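Local atomic coordinates of phosphosugar isomerase (Escherichia coli O6:H1, PDB entry 5UQI), a protein that probably interconverts arabinose-5-phosphate and ribulose-5-phosphate as a sugar isomerase of the SIS family, and binds arabinose-5-phosphate. Residues Glu22-Ile25 and Asp26-Leu29. Numbering follows the deposited sequence.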
ATOM      1  N   GLU A  22       9.849 -11.008   6.850  1.00 24.02           N
ATOM      2  CA  GLU A  22       9.716 -11.869   8.021  1.00 25.69           C
ATOM      3  C   GLU A  22       9.353 -11.063   9.250  1.00 23.52           C
ATOM      4  O   GLU A  22       8.526 -11.552  10.027  1.00 26.34           O
ATOM      5  CB  GLU A  22      11.054 -12.591   8.315  1.00 28.95           C
ATOM      6  CG  GLU A  22      11.404 -13.758   7.430  1.00 34.14           C
ATOM      7  CD  GLU A  22      12.676 -14.515   7.901  1.00 37.50           C
ATOM      8  OE1 GLU A  22      13.446 -13.982   8.714  1.00 35.94           O
ATOM      9  OE2 GLU A  22      12.927 -15.650   7.421  1.00 49.44           O
ATOM     10  N   GLU A  23       9.953  -9.880   9.424  1.00 24.86           N
ATOM     11  CA  GLU A  23       9.761  -8.980  10.577  1.00 26.21           C
ATOM     12  C   GLU A  23       8.283  -8.667  10.634  1.00 26.57           C
ATOM     13  O   GLU A  23       7.673  -8.676  11.698  1.00 27.81           O
ATOM     14  CB  GLU A  23      10.527  -7.667  10.444  1.00 34.05           C
ATOM     15  CG  GLU A  23      12.040  -7.786  10.307  1.00 52.51           C
ATOM     16  CD  GLU A  23      12.765  -8.094  11.601  1.00 63.71           C
ATOM     17  OE1 GLU A  23      12.188  -7.865  12.695  1.00 69.35           O
ATOM     18  OE2 GLU A  23      13.932  -8.551  11.510  1.00 71.97           O
ATOM     19  N   VAL A  24       7.677  -8.446   9.458  1.00 23.06           N
ATOM     20  CA  VAL A  24       6.249  -8.083   9.409  1.00 23.68           C
ATOM     21  C   VAL A  24       5.323  -9.284   9.680  1.00 22.90           C
ATOM     22  O   VAL A  24       4.345  -9.138  10.431  1.00 24.12           O
ATOM     23  CB  VAL A  24       5.864  -7.353   8.061  1.00 23.16           C
ATOM     24  CG1 VAL A  24       4.359  -7.114   7.984  1.00 23.53           C
ATOM     25  CG2 VAL A  24       6.640  -6.039   7.963  1.00 26.32           C
ATOM     26  N   ILE A  25       5.634 -10.460   9.133  1.00 21.42           N
ATOM     27  CA  ILE A  25       4.814 -11.666   9.316  1.00 21.97           C
ATOM     28  C   ILE A  25       4.843 -12.045  10.816  1.00 24.32           C
ATOM     29  O   ILE A  25       3.835 -12.546  11.334  1.00 25.64           O
ATOM     30  CB  ILE A  25       5.312 -12.845   8.464  1.00 25.76           C
ATOM     31  CG1 ILE A  25       5.119 -12.568   6.988  1.00 27.39           C
ATOM     32  CG2 ILE A  25       4.547 -14.131   8.787  1.00 29.22           C
ATOM     33  CD1 ILE A  25       5.753 -13.629   6.086  1.00 25.13           C
ATOM     34  N   ASP A  26       5.978 -11.792  11.449  1.00 24.42           N
ATOM     35  CA  ASP A  26       6.159 -12.123  12.892  1.00 27.32           C
ATOM     36  C   ASP A  26       5.517 -11.103  13.829  1.00 29.31           C
ATOM     37  O   ASP A  26       5.450 -11.323  15.046  1.00 32.20           O
ATOM     38  CB  ASP A  26       7.652 -12.289  13.238  1.00 28.83           C
ATOM     39  CG  ASP A  26       8.279 -13.549  12.626  1.00 37.56           C
ATOM     40  OD1 ASP A  26       7.565 -14.469  12.155  1.00 39.73           O
ATOM     41  OD2 ASP A  26       9.519 -13.587  12.597  1.00 40.12           O
ATOM     42  N   SER A  27       5.027  -9.992  13.288  1.00 24.85           N
ATOM     43  CA  SER A  27       4.461  -8.905  14.095  1.00 24.93           C
ATOM     44  C   SER A  27       2.947  -9.168  14.347  1.00 22.81           C
ATOM     45  O   SER A  27       2.321 -10.001  13.712  1.00 23.40           O
ATOM     46  CB  SER A  27       4.773  -7.552  13.434  1.00 29.37           C
ATOM     47  OG  SER A  27       3.850  -7.298  12.403  1.00 32.79           O
ATOM     48  N   PRO A  28       2.311  -8.455  15.294  1.00 24.63           N
ATOM     49  CA  PRO A  28       0.903  -8.840  15.600  1.00 24.81           C
ATOM     50  C   PRO A  28      -0.150  -8.513  14.524  1.00 23.60           C
ATOM     51  O   PRO A  28      -1.220  -9.122  14.493  1.00 24.43           O
ATOM     52  CB  PRO A  28       0.575  -8.003  16.865  1.00 25.91           C
ATOM     53  CG  PRO A  28       1.906  -7.570  17.430  1.00 28.36           C
ATOM     54  CD  PRO A  28       2.874  -7.509  16.285  1.00 26.98           C
ATOM     55  N   LEU A  29       0.167  -7.497  13.699  1.00 24.21           N
ATOM     56  CA  LEU A  29      -0.751  -6.976  12.677  1.00 25.12           C
ATOM     57  C   LEU A  29      -2.136  -6.702  13.280  1.00 22.37           C
ATOM     58  O   LEU A  29      -3.138  -6.991  12.650  1.00 22.75           O
ATOM     59  CB  LEU A  29      -0.845  -7.982  11.489  1.00 25.52           C
ATOM     60  CG  LEU A  29       0.530  -8.301  10.859  1.00 28.57           C
ATOM     61  CD1 LEU A  29       0.386  -9.195   9.623  1.00 29.85           C
ATOM     62  CD2 LEU A  29       1.339  -7.049  10.557  1.00 30.47           C
TER
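The carbonyl of V24 and both donors of S27 meet at the C-terminal end of helix 3-25. V24 O accepts two hydrogen bonds from this one residue: S27 OG lies 2.7 Å from V24 O, only slightly tilted from the carbonyl plane, and S27 N reaches V24 O at 3.1 Å from well above it, off either lone pair. A chi1 of 81° swings the S27 hydroxyl back toward the helix end. The last regular i to i+4 bond runs from D26 N to E22 O (2.9 Å). The D26 carboxylate lies beside E22 O, with OD2 3.4 Å from it, two acceptors without a bond, so D26 N is what satisfies E22 O here. S27 N bonds at i+3 to V24 instead of at i+4 to E23 O, which it meets at a poor angle; this closes a type I turn (V24-S27) in which the helix ends. Beyond P28, the L29 side chain turns back toward V24, its CD2 3.7 Å from V24 O on the carbonyl face opposite S27 N, and 4.0 Å from V24 CG1; the two side chains cross at about a right angle. The turn opens the loop between helices 3-25 and 32-41, while V24, buried, packs on V160 and V164 of helix 156-175.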